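Local atomic coordinates of ubiquitin-conjugating enzyme E2-21 kDa (Pichia angusta, PDB entry 5NL8), a protein that catalyses ubiquitin conjugation as the peroxisomal E2 enzyme Pex4, taking ubiquitin from E1 as a thioester and passing it to other proteins during peroxisome biogenesis. Residues C121-Q126 with P151-N156; Y106-P111 with V144-P149; A48-P53 with V140-L145. All coordinates share one frame; numbering follows the deposited sequence.

Interaction 1: residues C121-Q126 with P151-N156; sequences CLDILQ and PLSPLN
Cys-121, the residue expected to carry ubiquitin as a glycyl thioester, lies between Ser-153 and Leu-155 of the loop that leads to helix 157-164. Its CB bond is aimed at that loop. The CB atom meets the CD1 methyl of Leu-155 at 4.0 Å, and the backbone O of Ser-153 is only slightly farther away. One bond on, SG leaves the leucine and comes beside the serine, with Ser-153 CB at 3.9 Å and Ser-153 O at 4.0 Å from Cys-121 SG. This course follows from the first torsion of the cysteine, which sets SG opposite the backbone N (chi1 -162°). The same methyl also touches the backbone of the cysteine, with Leu-155 CD1 3.6 Å from Cys-121 N. The cysteine is thus set just ahead of the short helix 122-126, as in other members of the ubiquitin-conjugating family, and the loop 151-156 probably forms one side of the active-site groove. Asn-112, the asparagine of the family's His-Pro-Asn signature, connects the two: its backbone is hydrogen-bonded to Cys-121, and its ND2 to Ser-153 O, the carbonyl that the sulfur approaches. On the first turn of the helix, Asp-123 also leans toward the loop. Its OD2 lies 3.5 Å from Ser-153 CB, a van der Waals approach to the carbon. The hydroxyl of the serine is not bonded to this carboxylate, for Ser-153 OG is 4.0 Å from Asp-123 OD2. With chi1 at 38°, OG sits between its own backbone N and carbonyl carbon and passes alongside Asp-123 CB toward Ile-124, whose buried CD1 methyl ends 4.4 Å from Ser-153 OG.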
loop_
_atom_site.group_PDB
_atom_site.type_symbol
_atom_site.label_atom_id
_atom_site.label_comp_id
_atom_site.label_asym_id
_atom_site.label_seq_id
_atom_site.Cartn_x
_atom_site.Cartn_y
_atom_site.Cartn_z
ATOM N N CYS A 121 -7.039 -7.355 -4.138
ATOM C CA CYS A 121 -8.059 -8.396 -4.059
ATOM C C CYS A 121 -8.647 -8.504 -2.650
ATOM O O CYS A 121 -7.912 -8.581 -1.662
ATOM C CB CYS A 121 -7.478 -9.744 -4.499
ATOM S SG CYS A 121 -8.716 -10.993 -4.925
ATOM N N LEU A 122 -9.975 -8.504 -2.574
ATOM C CA LEU A 122 -10.701 -8.548 -1.306
ATOM C C LEU A 122 -10.390 -9.803 -0.489
ATOM O O LEU A 122 -10.530 -9.806 0.741
ATOM C CB LEU A 122 -12.208 -8.456 -1.566
ATOM C CG LEU A 122 -12.706 -7.159 -2.209
ATOM C CD1 LEU A 122 -14.050 -7.370 -2.887
ATOM C CD2 LEU A 122 -12.796 -6.046 -1.175
ATOM N N ASP A 123 -9.972 -10.862 -1.180
ATOM C CA ASP A 123 -9.617 -12.129 -0.546
ATOM C C ASP A 123 -8.579 -11.944 0.552
ATOM O O ASP A 123 -8.716 -12.495 1.642
ATOM C CB ASP A 123 -9.083 -13.122 -1.583
ATOM C CG ASP A 123 -10.165 -13.650 -2.503
ATOM O OD1 ASP A 123 -11.230 -13.006 -2.607
ATOM O OD2 ASP A 123 -9.944 -14.707 -3.132
ATOM N N ILE A 124 -7.548 -11.160 0.252
ATOM C CA ILE A 124 -6.409 -10.988 1.150
ATOM C C ILE A 124 -6.845 -10.590 2.559
ATOM O O ILE A 124 -6.447 -11.222 3.539
ATOM C CB ILE A 124 -5.410 -9.935 0.604
ATOM C CG1 ILE A 124 -4.559 -10.529 -0.523
ATOM C CG2 ILE A 124 -4.487 -9.444 1.710
ATOM C CD1 ILE A 124 -5.238 -10.586 -1.869
ATOM N N LEU A 125 -7.687 -9.566 2.658
ATOM C CA LEU A 125 -8.129 -9.092 3.963
ATOM C C LEU A 125 -9.318 -9.878 4.503
ATOM O O LEU A 125 -9.408 -10.102 5.709
ATOM C CB LEU A 125 -8.471 -7.603 3.908
ATOM C CG LEU A 125 -7.269 -6.667 4.064
ATOM C CD1 LEU A 125 -7.722 -5.231 4.261
ATOM C CD2 LEU A 125 -6.389 -7.116 5.218
ATOM N N GLN A 126 -10.226 -10.299 3.624
ATOM C CA GLN A 126 -11.412 -11.022 4.079
ATOM C C GLN A 126 -11.050 -12.318 4.805
ATOM O O GLN A 126 -11.717 -12.710 5.763
ATOM C CB GLN A 126 -12.348 -11.326 2.907
ATOM C CG GLN A 126 -13.592 -10.444 2.860
ATOM C CD GLN A 126 -14.389 -10.472 4.155
ATOM O OE1 GLN A 126 -14.828 -9.433 4.649
ATOM N NE2 GLN A 126 -14.583 -11.664 4.709
ATOM N N PRO A 151 -0.603 -16.568 -5.558
ATOM C CA PRO A 151 -1.052 -16.818 -6.933
ATOM C C PRO A 151 -2.427 -17.488 -7.002
ATOM O O PRO A 151 -2.906 -17.774 -8.095
ATOM C CB PRO A 151 0.035 -17.743 -7.495
ATOM C CG PRO A 151 0.653 -18.380 -6.295
ATOM C CD PRO A 151 0.608 -17.337 -5.223
ATOM N N LEU A 152 -3.046 -17.727 -5.849
ATOM C CA LEU A 152 -4.394 -18.280 -5.797
ATOM C C LEU A 152 -5.442 -17.271 -6.266
ATOM O O LEU A 152 -6.390 -17.631 -6.963
ATOM C CB LEU A 152 -4.727 -18.751 -4.378
ATOM C CG LEU A 152 -4.158 -20.099 -3.923
ATOM C CD1 LEU A 152 -4.970 -20.664 -2.765
ATOM C CD2 LEU A 152 -4.109 -21.090 -5.078
ATOM N N SER A 153 -5.271 -16.008 -5.883
ATOM C CA SER A 153 -6.243 -14.967 -6.221
ATOM C C SER A 153 -5.620 -13.797 -6.991
ATOM O O SER A 153 -5.425 -12.716 -6.435
ATOM C CB SER A 153 -6.918 -14.454 -4.947
ATOM O OG SER A 153 -5.992 -14.372 -3.876
ATOM N N PRO A 154 -5.328 -14.007 -8.285
ATOM C CA PRO A 154 -4.612 -13.025 -9.106
ATOM C C PRO A 154 -5.499 -11.949 -9.738
ATOM O O PRO A 154 -6.612 -12.237 -10.182
ATOM C CB PRO A 154 -3.987 -13.893 -10.195
ATOM C CG PRO A 154 -4.990 -14.982 -10.393
ATOM C CD PRO A 154 -5.615 -15.242 -9.040
ATOM N N LEU A 155 -4.991 -10.721 -9.776
ATOM C CA LEU A 155 -5.626 -9.638 -10.518
ATOM C C LEU A 155 -4.698 -9.184 -11.637
ATOM O O LEU A 155 -5.095 -8.432 -12.528
ATOM C CB LEU A 155 -5.971 -8.460 -9.602
ATOM C CG LEU A 155 -6.960 -8.739 -8.468
ATOM C CD1 LEU A 155 -7.293 -7.459 -7.716
ATOM C CD2 LEU A 155 -8.219 -9.392 -9.005
ATOM N N ASN A 156 -3.451 -9.640 -11.567
ATOM C CA ASN A 156 -2.485 -9.437 -12.639
ATOM C C ASN A 156 -1.965 -10.794 -13.095
ATOM O O ASN A 156 -1.166 -11.420 -12.404
ATOM C CB ASN A 156 -1.335 -8.532 -12.180
ATOM C CG ASN A 156 -0.366 -8.178 -13.311
ATOM O OD1 ASN A 156 -0.041 -9.010 -14.161
ATOM N ND2 ASN A 156 0.101 -6.934 -13.317
#

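Interaction 2: residues Y106-P111 with V144-P149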
loop_
_atom_site.group_PDB
_atom_site.type_symbol
_atom_site.label_atom_id
_atom_site.label_comp_id
_atom_site.label_asym_id
_atom_site.label_seq_id
_atom_site.Cartn_x
_atom_site.Cartn_y
_atom_site.Cartn_z
ATOM N N TYR A 106 4.134 5.439 -8.824
ATOM C CA TYR A 106 2.696 5.478 -9.078
ATOM C C TYR A 106 2.205 4.387 -10.027
ATOM O O TYR A 106 1.193 4.559 -10.707
ATOM C CB TYR A 106 2.297 6.851 -9.620
ATOM C CG TYR A 106 2.372 7.939 -8.580
ATOM C CD1 TYR A 106 1.426 8.018 -7.569
ATOM C CD2 TYR A 106 3.391 8.882 -8.602
ATOM C CE1 TYR A 106 1.487 9.006 -6.612
ATOM C CE2 TYR A 106 3.461 9.876 -7.646
ATOM C CZ TYR A 106 2.504 9.933 -6.654
ATOM O OH TYR A 106 2.558 10.916 -5.697
ATOM N N LYS A 107 2.929 3.274 -10.072
ATOM C CA LYS A 107 2.463 2.058 -10.731
ATOM C C LYS A 107 2.768 0.881 -9.808
ATOM O O LYS A 107 3.852 0.814 -9.235
ATOM C CB LYS A 107 3.136 1.866 -12.094
ATOM C CG LYS A 107 2.783 2.907 -13.152
ATOM C CD LYS A 107 1.393 2.681 -13.739
ATOM C CE LYS A 107 1.158 3.583 -14.946
ATOM N NZ LYS A 107 -0.225 3.457 -15.494
ATOM N N MET A 108 1.816 -0.037 -9.644
ATOM C CA MET A 108 2.038 -1.196 -8.779
ATOM C C MET A 108 1.818 -2.511 -9.525
ATOM O O MET A 108 0.688 -2.982 -9.654
ATOM C CB MET A 108 1.132 -1.130 -7.542
ATOM C CG MET A 108 1.097 -2.412 -6.696
ATOM S SD MET A 108 2.716 -3.122 -6.318
ATOM C CE MET A 108 3.315 -1.935 -5.125
ATOM N N PRO A 109 2.910 -3.106 -10.030
ATOM C CA PRO A 109 2.863 -4.426 -10.666
ATOM C C PRO A 109 2.988 -5.545 -9.636
ATOM O O PRO A 109 4.055 -5.756 -9.053
ATOM C CB PRO A 109 4.064 -4.398 -11.611
ATOM C CG PRO A 109 5.033 -3.495 -10.943
ATOM C CD PRO A 109 4.241 -2.484 -10.151
ATOM N N HIS A 110 1.893 -6.259 -9.419
ATOM C CA HIS A 110 1.837 -7.269 -8.376
ATOM C C HIS A 110 0.719 -8.252 -8.686
ATOM O O HIS A 110 -0.344 -7.851 -9.159
ATOM C CB HIS A 110 1.620 -6.609 -7.007
ATOM C CG HIS A 110 1.699 -7.556 -5.852
ATOM N ND1 HIS A 110 0.670 -8.414 -5.519
ATOM C CD2 HIS A 110 2.677 -7.773 -4.939
ATOM C CE1 HIS A 110 1.017 -9.121 -4.457
ATOM N NE2 HIS A 110 2.227 -8.750 -4.085
ATOM N N PRO A 111 0.965 -9.545 -8.442
ATOM C CA PRO A 111 -0.004 -10.617 -8.691
ATOM C C PRO A 111 -1.401 -10.361 -8.113
ATOM O O PRO A 111 -2.384 -10.769 -8.736
ATOM C CB PRO A 111 0.646 -11.823 -8.016
ATOM C CG PRO A 111 2.109 -11.576 -8.189
ATOM C CD PRO A 111 2.283 -10.081 -8.051
ATOM N N VAL A 144 3.321 -6.901 4.125
ATOM C CA VAL A 144 3.591 -8.333 4.076
ATOM C C VAL A 144 3.243 -8.895 2.701
ATOM O O VAL A 144 4.017 -9.652 2.113
ATOM C CB VAL A 144 2.794 -9.101 5.152
ATOM C CG1 VAL A 144 2.874 -10.609 4.909
ATOM C CG2 VAL A 144 3.292 -8.747 6.550
ATOM N N LEU A 145 2.072 -8.511 2.194
ATOM C CA LEU A 145 1.598 -8.972 0.893
ATOM C C LEU A 145 2.591 -8.658 -0.219
ATOM O O LEU A 145 2.751 -9.443 -1.157
ATOM C CB LEU A 145 0.240 -8.350 0.562
ATOM C CG LEU A 145 -0.346 -8.735 -0.798
ATOM C CD1 LEU A 145 -0.605 -10.238 -0.863
ATOM C CD2 LEU A 145 -1.617 -7.953 -1.083
ATOM N N LEU A 146 3.261 -7.514 -0.113
ATOM C CA LEU A 146 4.287 -7.171 -1.096
ATOM C C LEU A 146 5.421 -8.206 -1.125
ATOM O O LEU A 146 6.028 -8.440 -2.172
ATOM C CB LEU A 146 4.858 -5.777 -0.823
ATOM C CG LEU A 146 3.963 -4.590 -1.198
ATOM C CD1 LEU A 146 4.701 -3.260 -1.039
ATOM C CD2 LEU A 146 3.427 -4.746 -2.616
ATOM N N ALA A 147 5.698 -8.829 0.016
ATOM C CA ALA A 147 6.756 -9.836 0.095
ATOM C C ALA A 147 6.228 -11.260 -0.091
ATOM O O ALA A 147 6.989 -12.163 -0.419
ATOM C CB ALA A 147 7.496 -9.723 1.425
ATOM N N ASN A 148 4.931 -11.462 0.122
ATOM C CA ASN A 148 4.343 -12.796 0.006
ATOM C C ASN A 148 3.058 -12.818 -0.810
ATOM O O ASN A 148 1.968 -12.886 -0.248
ATOM C CB ASN A 148 4.059 -13.376 1.391
ATOM C CG ASN A 148 5.291 -13.427 2.261
ATOM O OD1 ASN A 148 5.535 -12.525 3.061
ATOM N ND2 ASN A 148 6.080 -14.485 2.111
ATOM N N PRO A 149 3.182 -12.769 -2.141
ATOM C CA PRO A 149 1.998 -12.836 -3.004
ATOM C C PRO A 149 1.348 -14.213 -2.955
ATOM O O PRO A 149 2.033 -15.201 -2.692
ATOM C CB PRO A 149 2.557 -12.550 -4.403
ATOM C CG PRO A 149 3.928 -11.974 -4.178
ATOM C CD PRO A 149 4.420 -12.599 -2.919
#
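His-110 presses its imidazole against the last turn of helix 135-147, where NE2 donates a hydrogen bond of 3.1 Å to Leu-145 O. The bond is bent, at 146° about the hydrogen, and the nitrogen stands well above the carbonyl plane. Apolar atoms close in around this polar pair: Leu-145 CG is 3.9 Å from His-110 CE1, Leu-146 CD2 is 3.9 Å from His-110 CD2, and Pro-149 CG approaches His-110 NE2 to 3.6 Å from an oblique direction. The ring reaches the helix because CG is turned anti to the backbone N (chi1 -174°). Its rotation is restrained from two further directions, by Pro-111 CD, 3.3 Å above the ring plane of His-110 and displaced toward its rim, and by a hydrogen bond between ND1 and the backbone N of Asn-112. The two ring nitrogens are thereby both engaged in this buried site. Farther out, the bent side chain of Met-108 brings CE to 3.8 Å from Leu-146 CD2, and Phe-82 of strand 79-82 touches both residues. Pro-111 CG meets Pro-149 CB at 3.9 Å, with Tyr-171 of helix 168-181 against both prolines. His-110, Pro-111 and Asn-112 form the His-Pro-Asn signature of ubiquitin-conjugating enzymes, in which the histidine probably serves to shape the backbone near the catalytic cysteine.

Interaction 3: residues A48-P53 with V140-L145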
loop_
_atom_site.group_PDB
_atom_site.type_symbol
_atom_site.label_atom_id
_atom_site.label_comp_id
_atom_site.label_asym_id
_atom_site.label_seq_id
_atom_site.Cartn_x
_atom_site.Cartn_y
_atom_site.Cartn_z
ATOM N N ALA A 48 -2.506 6.713 3.000
ATOM C CA ALA A 48 -1.329 6.179 3.681
ATOM C C ALA A 48 -0.120 6.123 2.759
ATOM O O ALA A 48 -0.252 6.185 1.538
ATOM C CB ALA A 48 -1.621 4.793 4.246
ATOM N N VAL A 49 1.062 6.018 3.358
ATOM C CA VAL A 49 2.297 5.833 2.604
ATOM C C VAL A 49 3.092 4.687 3.214
ATOM O O VAL A 49 3.368 4.701 4.421
ATOM C CB VAL A 49 3.166 7.111 2.587
ATOM C CG1 VAL A 49 4.502 6.837 1.908
ATOM C CG2 VAL A 49 2.436 8.255 1.894
ATOM N N ILE A 50 3.446 3.700 2.387
ATOM C CA ILE A 50 4.213 2.542 2.855
ATOM C C ILE A 50 5.495 2.305 2.057
ATOM O O ILE A 50 5.590 2.669 0.883
ATOM C CB ILE A 50 3.381 1.233 2.811
ATOM C CG1 ILE A 50 2.973 0.891 1.375
ATOM C CG2 ILE A 50 2.171 1.333 3.720
ATOM C CD1 ILE A 50 2.311 -0.471 1.226
ATOM N N ARG A 51 6.475 1.683 2.710
ATOM C CA ARG A 51 7.748 1.346 2.084
ATOM C C ARG A 51 7.804 -0.140 1.739
ATOM O O ARG A 51 7.352 -0.981 2.515
ATOM C CB ARG A 51 8.917 1.722 3.005
ATOM C CG ARG A 51 10.293 1.301 2.498
ATOM C CD ARG A 51 11.417 1.739 3.447
ATOM N NE ARG A 51 11.603 3.190 3.470
ATOM C CZ ARG A 51 11.291 3.975 4.499
ATOM N NH1 ARG A 51 10.778 3.455 5.604
ATOM N NH2 ARG A 51 11.498 5.285 4.424
ATOM N N GLY A 52 8.347 -0.459 0.568
ATOM C CA GLY A 52 8.549 -1.843 0.174
ATOM C C GLY A 52 9.474 -2.565 1.136
ATOM O O GLY A 52 10.533 -2.049 1.492
ATOM N N PRO A 53 9.074 -3.769 1.562
ATOM C CA PRO A 53 9.789 -4.536 2.588
ATOM C C PRO A 53 11.172 -4.996 2.142
ATOM O O PRO A 53 11.414 -5.188 0.950
ATOM C CB PRO A 53 8.872 -5.737 2.830
ATOM C CG PRO A 53 8.117 -5.890 1.558
ATOM C CD PRO A 53 7.905 -4.499 1.043
ATOM N N VAL A 140 0.267 -3.131 7.823
ATOM C CA VAL A 140 1.309 -4.139 7.983
ATOM C C VAL A 140 1.026 -5.359 7.105
ATOM O O VAL A 140 1.930 -5.894 6.464
ATOM C CB VAL A 140 1.445 -4.570 9.459
ATOM C CG1 VAL A 140 2.335 -5.795 9.588
ATOM C CG2 VAL A 140 1.986 -3.420 10.299
ATOM N N ALA A 141 -0.238 -5.770 7.058
ATOM C CA ALA A 141 -0.663 -6.893 6.228
ATOM C C ALA A 141 -0.372 -6.653 4.749
ATOM O O ALA A 141 0.013 -7.573 4.027
ATOM C CB ALA A 141 -2.142 -7.166 6.429
ATOM N N ILE A 142 -0.563 -5.420 4.292
ATOM C CA ILE A 142 -0.285 -5.114 2.885
ATOM C C ILE A 142 1.218 -5.098 2.585
ATOM O O ILE A 142 1.667 -5.599 1.534
ATOM C CB ILE A 142 -0.914 -3.776 2.478
ATOM C CG1 ILE A 142 -2.403 -3.974 2.223
ATOM C CG2 ILE A 142 -0.260 -3.215 1.226
ATOM C CD1 ILE A 142 -3.236 -2.885 2.795
ATOM N N VAL A 143 1.996 -4.538 3.511
ATOM C CA VAL A 143 3.452 -4.585 3.380
ATOM C C VAL A 143 3.929 -6.042 3.312
ATOM O O VAL A 143 4.819 -6.381 2.531
ATOM C CB VAL A 143 4.157 -3.854 4.542
ATOM C CG1 VAL A 143 5.665 -4.016 4.439
ATOM C CG2 VAL A 143 3.779 -2.383 4.549
ATOM N N VAL A 144 3.321 -6.901 4.125
ATOM C CA VAL A 144 3.591 -8.333 4.076
ATOM C C VAL A 144 3.243 -8.895 2.701
ATOM O O VAL A 144 4.017 -9.652 2.113
ATOM C CB VAL A 144 2.794 -9.101 5.152
ATOM C CG1 VAL A 144 2.874 -10.609 4.909
ATOM C CG2 VAL A 144 3.292 -8.747 6.550
ATOM N N LEU A 145 2.072 -8.511 2.194
ATOM C CA LEU A 145 1.598 -8.972 0.893
ATOM C C LEU A 145 2.591 -8.658 -0.219
ATOM O O LEU A 145 2.751 -9.443 -1.157
ATOM C CB LEU A 145 0.240 -8.350 0.562
ATOM C CG LEU A 145 -0.346 -8.735 -0.798
ATOM C CD1 LEU A 145 -0.605 -10.238 -0.863
ATOM C CD2 LEU A 145 -1.617 -7.953 -1.083
#
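Ile-50 and Val-143 meet where strand segment 48-51 and helix segment 140-145 run in broadly the same direction, their axes inclined at 40° and 9.2 Å apart at closest approach. Ile-50 projects from the strand toward the helix, and its side chain slides past that of Val-143 in the opposite sense. The valine uses both of its branches. CG2 lies against the isoleucine, 4.0 Å from Ile-50 CB and nearly as close to the CD1 methyl, while CG1, placed opposite the backbone N by a chi1 of 175°, serves the end of the strand and the turn beyond it. There Val-143 CG1 is 4.0 Å from Arg-51 O and at the same separation from Pro-53 CB. The proline ring also touches the helix backbone, with Pro-53 CG 3.5 Å from Val-143 O. The extended tip of Ile-50 goes on to a second helix residue, its CD1 touching Ile-142 CG2 at 3.8 Å, and these two side chains cross at about a right angle. No hydrogen bond joins the segments; the contact is made by the fit of branched aliphatic groups and a proline. Shortening Val-143 to an alanine removes both methyls that bridge Ile-50 and Pro-53, and would probably open a gap between strand and helix there. The CB bond of Arg-51 points away from the helix. Strand 45-51 is an inner member of the four-stranded antiparallel sheet of the ubiquitin-conjugating fold, hydrogen-bonded to strand 33-38 through Val-49 and to strand 62-68 through Ile-50. Helix 135-147 packs on one face of this sheet, inclined to the strand, and Pro-53 follows it onward to Leu-146 and Ala-147.

Interactions 2 and 3 are buried and share helix 135-147: interaction 3 seats it on the central sheet through mainly aliphatic packing, without a hydrogen bond, whereas interaction 2 joins its C-terminal end to the 106-111 loop and adds a hydrogen bond from a histidine to a helix carbonyl. Interaction 1 lies at the surface, mixes polar and apolar side chains, and has no hydrogen bond between its segments. It abuts interaction 2 directly, since Pro-111 O probably accepts hydrogen bonds from Leu-155 N and Asn-156 N. Ile-124 also packs on Leu-145, bringing the short helix that follows the cysteine against helix 135-147. Helix 135-147 thus links the sheet to the elements around the cysteine.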